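PDB 6MPZ: double Glycine Motif Protease domain from AMS/PCAT Transporter from Lachnospiraceae bacterium C6A11, which probably cleaves leader peptides after a double-glycine motif, as the C39 cysteine peptidase domain of a transporter that exports lantibiotic-type peptides. Local coordinates for residues P92-W97 with I137-K142; M34-Y39 with Y71-K76. All coordinates share one frame; numbering follows the deposited sequence.

In the fold
Contact 1 and contact 2 sit about 11 Å apart, centre to centre, and both reach the same antiparallel sheet. Contact 1 lies near the middle of the chain and pairs two inner strands of that sheet. Contact 2 is also largely buried but lies further from the centre, where the end of helix 27-38 meets the turn leading into the outermost strand 74-79. 92-97 with 137-142 combines three backbone hydrogen bonds with apolar packing on both sheet faces, whereas 34-39 with 71-76 has apolar side-chain contacts alone. Strands 137-142 and 74-79 are neighbours, with Lys142 O bonded to Glu74 N and Ile140 N to Lys76 O. Pro92 packs on Tyr38, a second bridge between the two contacts.

Contact 1 of 2, residues P92-W97 with I137-K142; sequences PCIIHW and ICLIFK
The Phe141 ring presents its edge to strand 93-97. Ile94 CG1 lies near the ring plane, 3.9 Å from Phe141 CE2, and Pro92 O and Cys93 CA sit along the same rim. Ile94 CD1 reaches both CE2 and CZ. The His96 ring meets Ile137 CG1 obliquely, while Ile137 CB lies 3.9 Å from His96 CB. The ring of Phe102 packs against His96 from the next strand. Strands 93-97 and 137-142 run antiparallel at 169° inside the sheet of this papain-like C39 peptidase. Ile94 and Leu139 form a hydrogen-bonded pair: Leu139 N gives a nearly straight bond of 2.7 Å to Ile94 O, and Ile94 N returns one to Leu139 O at 3.0 Å. His96 N bonds Ile137 O at 3.1 Å. Ile94, Leu139 and Phe141 face helices 27-38 and 61-70. On the other face Cys93 SG lies 3.8 Å from Cys138 SG, too far for a disulfide. Cys93 SG sits between its backbone N and carbonyl carbon (chi1 59°), which directs it to Cys138. At the Pro92 end, a water lies within hydrogen-bonding distance of Pro92 O and accepts from Phe141 N. Ile137 and His96 also pack on the bound peptide.

Contact 2 of 2, residues M34-Y39 with Y71-K76; sequences MVLAYY and YGLEAK
Leu36 crosses Tyr71 at about a right angle and touches its ring with both methyls. Leu36 CD1 lies 3.6 Å from Tyr71 CD2 and approaches the ring obliquely. Leu36 CD2 packs on Tyr71 CB at 3.8 Å. Leu73 splits its two methyls between three partners. Its CD2 sits over one face of the Tyr39 ring, 4.1 Å from the centroid and 21° off the normal, a CH-pi contact. The opposite face carries Tyr38 CD2, and Val35 CG1 lies in plane at the edge. The Tyr39 ring is thus held between Leu73 and its own neighbour. The other methyl, Leu73 CD1, lies 4.1 Å from Leu36 CD2 and 4.2 Å from Val35 CG1. A Leu73 CG anti to the carbonyl carbon (chi1 -63°) allows this split. Tyr39 is the first residue past the end of helix 27-38. Helix 61-70 ends in a Schellman motif with Gly72 at C-prime, and Leu73, the next residue, points toward helix 27-38. Val48 of helix 45-52 touches both Leu36 and Tyr71, and Tyr71 OH bonds Asp51. The contact is apolar and rests on shape and burial, while the hydroxyl of Tyr71 finds its polar partner on a third helix.

Contact 1 of 2, residues P92-W97 with I137-K142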
loop_
_atom_site.group_PDB
_atom_site.type_symbol
_atom_site.label_atom_id
_atom_site.label_comp_id
_atom_site.label_asym_id
_atom_site.label_seq_id
_atom_site.Cartn_x
_atom_site.Cartn_y
_atom_site.Cartn_z
ATOM N N PRO A 92 -6.999 4.046 -2.349
ATOM C CA PRO A 92 -6.007 3.510 -1.393
ATOM C C PRO A 92 -4.580 3.584 -1.969
ATOM O O PRO A 92 -4.390 3.690 -3.197
ATOM C CB PRO A 92 -6.444 2.049 -1.262
ATOM C CG PRO A 92 -6.927 1.725 -2.644
ATOM C CD PRO A 92 -7.647 2.961 -3.104
ATOM N N CYS A 93 -3.615 3.545 -1.090
ATOM C CA CYS A 93 -2.188 3.485 -1.447
ATOM C C CYS A 93 -1.539 2.557 -0.416
ATOM O O CYS A 93 -2.124 2.309 0.676
ATOM C CB CYS A 93 -1.502 4.885 -1.412
ATOM S SG CYS A 93 -1.568 5.760 0.197
ATOM N N ILE A 94 -0.346 2.071 -0.727
ATOM C CA ILE A 94 0.377 1.199 0.194
ATOM C C ILE A 94 1.512 2.016 0.783
ATOM O O ILE A 94 2.203 2.730 0.042
ATOM C CB ILE A 94 0.924 -0.090 -0.523
ATOM C CG1 ILE A 94 -0.245 -0.976 -1.029
ATOM C CG2 ILE A 94 1.769 -0.898 0.443
ATOM C CD1 ILE A 94 0.128 -2.172 -1.887
ATOM N N ILE A 95 1.713 1.898 2.106
ATOM C CA ILE A 95 2.734 2.642 2.771
ATOM C C ILE A 95 3.587 1.709 3.630
ATOM O O ILE A 95 3.077 0.728 4.197
ATOM C CB ILE A 95 2.198 3.836 3.612
ATOM C CG1 ILE A 95 1.294 3.385 4.776
ATOM C CG2 ILE A 95 1.478 4.804 2.725
ATOM C CD1 ILE A 95 0.924 4.461 5.797
ATOM N N HIS A 96 4.884 2.043 3.683
ATOM C CA HIS A 96 5.908 1.356 4.488
ATOM C C HIS A 96 5.729 1.817 5.953
ATOM O O HIS A 96 5.427 2.971 6.195
ATOM C CB HIS A 96 7.280 1.734 3.873
ATOM C CG HIS A 96 8.448 0.924 4.359
ATOM N ND1 HIS A 96 8.400 -0.440 4.559
ATOM C CD2 HIS A 96 9.726 1.290 4.616
ATOM C CE1 HIS A 96 9.577 -0.864 4.962
ATOM N NE2 HIS A 96 10.401 0.163 4.998
ATOM N N TRP A 97 5.884 0.913 6.911
ATOM C CA TRP A 97 5.404 1.113 8.296
ATOM C C TRP A 97 6.387 0.497 9.282
ATOM O O TRP A 97 6.641 -0.711 9.217
ATOM C CB TRP A 97 4.029 0.430 8.443
ATOM C CG TRP A 97 3.175 0.753 9.664
ATOM C CD1 TRP A 97 2.995 -0.019 10.776
ATOM C CD2 TRP A 97 2.343 1.904 9.847
ATOM N NE1 TRP A 97 2.093 0.579 11.635
ATOM C CE2 TRP A 97 1.693 1.764 11.100
ATOM C CE3 TRP A 97 2.091 3.052 9.072
ATOM C CZ2 TRP A 97 0.824 2.736 11.606
ATOM C CZ3 TRP A 97 1.210 4.016 9.574
ATOM C CH2 TRP A 97 0.607 3.861 10.830
ATOM N N ILE A 137 7.830 6.064 2.569
ATOM C CA ILE A 137 7.661 5.413 1.247
ATOM C C ILE A 137 6.167 5.040 1.001
ATOM O O ILE A 137 5.554 4.374 1.816
ATOM C CB ILE A 137 8.527 4.130 1.098
ATOM C CG1 ILE A 137 10.017 4.389 1.437
ATOM C CG2 ILE A 137 8.408 3.583 -0.314
ATOM C CD1 ILE A 137 10.728 5.450 0.598
ATOM N N CYS A 138 5.650 5.410 -0.177
ATOM C CA CYS A 138 4.263 5.357 -0.491
ATOM C C CYS A 138 4.125 4.867 -1.906
ATOM O O CYS A 138 4.720 5.442 -2.802
ATOM C CB CYS A 138 3.637 6.757 -0.406
ATOM S SG CYS A 138 1.895 6.843 -0.921
ATOM N N LEU A 139 3.325 3.830 -2.103
ATOM C CA LEU A 139 3.096 3.314 -3.433
ATOM C C LEU A 139 1.697 3.755 -3.804
ATOM O O LEU A 139 0.779 3.489 -3.075
ATOM C CB LEU A 139 3.248 1.783 -3.460
ATOM C CG LEU A 139 4.498 1.214 -2.724
ATOM C CD1 LEU A 139 4.479 -0.313 -2.653
ATOM C CD2 LEU A 139 5.804 1.748 -3.301
ATOM N N ILE A 140 1.588 4.389 -4.977
ATOM C CA ILE A 140 0.459 5.143 -5.440
ATOM C C ILE A 140 0.005 4.461 -6.726
ATOM O O ILE A 140 0.838 4.107 -7.572
ATOM C CB ILE A 140 0.892 6.615 -5.674
ATOM C CG1 ILE A 140 1.149 7.323 -4.325
ATOM C CG2 ILE A 140 -0.109 7.386 -6.550
ATOM C CD1 ILE A 140 -0.119 7.803 -3.644
ATOM N N PHE A 141 -1.303 4.216 -6.841
ATOM C CA PHE A 141 -1.844 3.405 -7.927
ATOM C C PHE A 141 -2.953 4.142 -8.627
ATOM O O PHE A 141 -3.661 4.936 -8.014
ATOM C CB PHE A 141 -2.376 2.055 -7.419
ATOM C CG PHE A 141 -1.362 1.253 -6.649
ATOM C CD1 PHE A 141 -0.450 0.441 -7.310
ATOM C CD2 PHE A 141 -1.312 1.303 -5.262
ATOM C CE1 PHE A 141 0.487 -0.273 -6.602
ATOM C CE2 PHE A 141 -0.377 0.577 -4.578
ATOM C CZ PHE A 141 0.509 -0.211 -5.233
ATOM N N LYS A 142 -3.101 3.851 -9.912
ATOM C CA LYS A 142 -4.088 4.485 -10.764
ATOM C C LYS A 142 -4.473 3.405 -11.795
ATOM O O LYS A 142 -3.609 2.625 -12.222
ATOM C CB LYS A 142 -3.456 5.730 -11.425
ATOM C CG LYS A 142 -4.059 6.285 -12.706
ATOM C CD LYS A 142 -4.303 7.806 -12.729
ATOM C CE LYS A 142 -5.685 8.085 -12.142
ATOM N NZ LYS A 142 -6.147 9.502 -12.167
HETATM O O HOH W 1 -5.189 3.758 -5.769
HETATM O O HOH W 2 -2.934 5.507 -4.606
#

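Contact 2 of 2, residues M34-Y39 with Y71-K76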
loop_
_atom_site.group_PDB
_atom_site.type_symbol
_atom_site.label_atom_id
_atom_site.label_comp_id
_atom_site.label_asym_id
_atom_site.label_seq_id
_atom_site.Cartn_x
_atom_site.Cartn_y
_atom_site.Cartn_z
ATOM N N MET A 34 -5.744 -6.239 -1.259
ATOM C CA MET A 34 -6.724 -5.188 -0.892
ATOM C C MET A 34 -6.836 -4.093 -1.931
ATOM O O MET A 34 -7.968 -3.702 -2.256
ATOM C CB MET A 34 -6.398 -4.575 0.466
ATOM C CG MET A 34 -6.649 -5.503 1.583
ATOM S SD MET A 34 -6.424 -4.950 3.314
ATOM C CE MET A 34 -4.684 -5.173 3.556
ATOM N N VAL A 35 -5.705 -3.597 -2.451
ATOM C CA VAL A 35 -5.740 -2.595 -3.544
ATOM C C VAL A 35 -6.398 -3.160 -4.820
ATOM O O VAL A 35 -7.238 -2.505 -5.426
ATOM C CB VAL A 35 -4.355 -1.954 -3.893
ATOM C CG1 VAL A 35 -4.468 -1.006 -5.089
ATOM C CG2 VAL A 35 -3.805 -1.165 -2.735
ATOM N N LEU A 36 -6.014 -4.365 -5.200
ATOM C CA LEU A 36 -6.653 -5.084 -6.305
ATOM C C LEU A 36 -8.178 -5.260 -6.134
ATOM O O LEU A 36 -8.947 -5.032 -7.073
ATOM C CB LEU A 36 -5.974 -6.447 -6.504
ATOM C CG LEU A 36 -4.545 -6.324 -7.094
ATOM C CD1 LEU A 36 -3.754 -7.633 -6.918
ATOM C CD2 LEU A 36 -4.585 -5.880 -8.573
ATOM N N ALA A 37 -8.594 -5.617 -4.915
ATOM C CA ALA A 37 -10.000 -5.783 -4.574
ATOM C C ALA A 37 -10.786 -4.467 -4.660
ATOM O O ALA A 37 -11.923 -4.485 -5.080
ATOM C CB ALA A 37 -10.127 -6.415 -3.190
ATOM N N TYR A 38 -10.161 -3.330 -4.303
ATOM C CA TYR A 38 -10.778 -2.000 -4.454
ATOM C C TYR A 38 -11.130 -1.737 -5.927
ATOM O O TYR A 38 -12.200 -1.180 -6.223
ATOM C CB TYR A 38 -9.859 -0.886 -3.911
ATOM C CG TYR A 38 -10.348 0.533 -4.144
ATOM C CD1 TYR A 38 -11.256 1.151 -3.264
ATOM C CD2 TYR A 38 -9.940 1.256 -5.260
ATOM C CE1 TYR A 38 -11.700 2.471 -3.483
ATOM C CE2 TYR A 38 -10.383 2.568 -5.502
ATOM C CZ TYR A 38 -11.273 3.169 -4.644
ATOM O OH TYR A 38 -11.650 4.472 -4.904
ATOM N N TYR A 39 -10.238 -2.131 -6.837
ATOM C CA TYR A 39 -10.465 -1.939 -8.298
ATOM C C TYR A 39 -11.192 -3.129 -8.933
ATOM O O TYR A 39 -11.384 -3.150 -10.152
ATOM C CB TYR A 39 -9.138 -1.680 -9.019
ATOM C CG TYR A 39 -8.522 -0.350 -8.657
ATOM C CD1 TYR A 39 -9.020 0.828 -9.204
ATOM C CD2 TYR A 39 -7.446 -0.262 -7.748
ATOM C CE1 TYR A 39 -8.461 2.070 -8.876
ATOM C CE2 TYR A 39 -6.893 0.960 -7.405
ATOM C CZ TYR A 39 -7.399 2.131 -7.971
ATOM O OH TYR A 39 -6.883 3.364 -7.649
ATOM N N TYR A 71 -0.872 -6.610 -13.399
ATOM C CA TYR A 71 -2.336 -6.702 -13.226
ATOM C C TYR A 71 -3.115 -5.502 -13.783
ATOM O O TYR A 71 -4.303 -5.367 -13.504
ATOM C CB TYR A 71 -2.697 -6.864 -11.748
ATOM C CG TYR A 71 -2.078 -8.045 -11.039
ATOM C CD1 TYR A 71 -2.037 -9.319 -11.625
ATOM C CD2 TYR A 71 -1.584 -7.896 -9.731
ATOM C CE1 TYR A 71 -1.493 -10.399 -10.951
ATOM C CE2 TYR A 71 -1.031 -8.967 -9.042
ATOM C CZ TYR A 71 -0.992 -10.215 -9.646
ATOM O OH TYR A 71 -0.446 -11.256 -8.914
ATOM N N GLY A 72 -2.462 -4.616 -14.537
ATOM C CA GLY A 72 -3.166 -3.535 -15.250
ATOM C C GLY A 72 -3.258 -2.186 -14.544
ATOM O O GLY A 72 -3.844 -1.255 -15.077
ATOM N N LEU A 73 -2.667 -2.068 -13.357
ATOM C CA LEU A 73 -2.610 -0.796 -12.660
ATOM C C LEU A 73 -1.341 -0.036 -13.009
ATOM O O LEU A 73 -0.263 -0.611 -13.108
ATOM C CB LEU A 73 -2.662 -1.028 -11.139
ATOM C CG LEU A 73 -3.923 -1.668 -10.565
ATOM C CD1 LEU A 73 -3.718 -1.929 -9.086
ATOM C CD2 LEU A 73 -5.103 -0.754 -10.783
ATOM N N GLU A 74 -1.468 1.268 -13.180
ATOM C CA GLU A 74 -0.302 2.120 -13.211
ATOM C C GLU A 74 0.141 2.264 -11.749
ATOM O O GLU A 74 -0.697 2.431 -10.849
ATOM C CB GLU A 74 -0.638 3.471 -13.815
ATOM C CG GLU A 74 0.592 4.245 -14.201
ATOM C CD GLU A 74 0.442 5.737 -14.011
ATOM O OE1 GLU A 74 -0.533 6.321 -14.536
ATOM O OE2 GLU A 74 1.313 6.303 -13.324
ATOM N N ALA A 75 1.443 2.165 -11.508
ATOM C CA ALA A 75 2.004 2.162 -10.176
ATOM C C ALA A 75 3.336 2.944 -10.074
ATOM O O ALA A 75 4.301 2.638 -10.800
ATOM C CB ALA A 75 2.219 0.713 -9.748
ATOM N N LYS A 76 3.406 3.858 -9.099
ATOM C CA LYS A 76 4.584 4.678 -8.859
ATOM C C LYS A 76 4.936 4.728 -7.376
ATOM O O LYS A 76 4.061 4.716 -6.536
ATOM C CB LYS A 76 4.334 6.083 -9.380
ATOM C CG LYS A 76 4.360 6.154 -10.911
ATOM C CD LYS A 76 4.350 7.577 -11.449
ATOM C CE LYS A 76 2.969 8.235 -11.433
ATOM N NZ LYS A 76 2.669 9.094 -12.633
#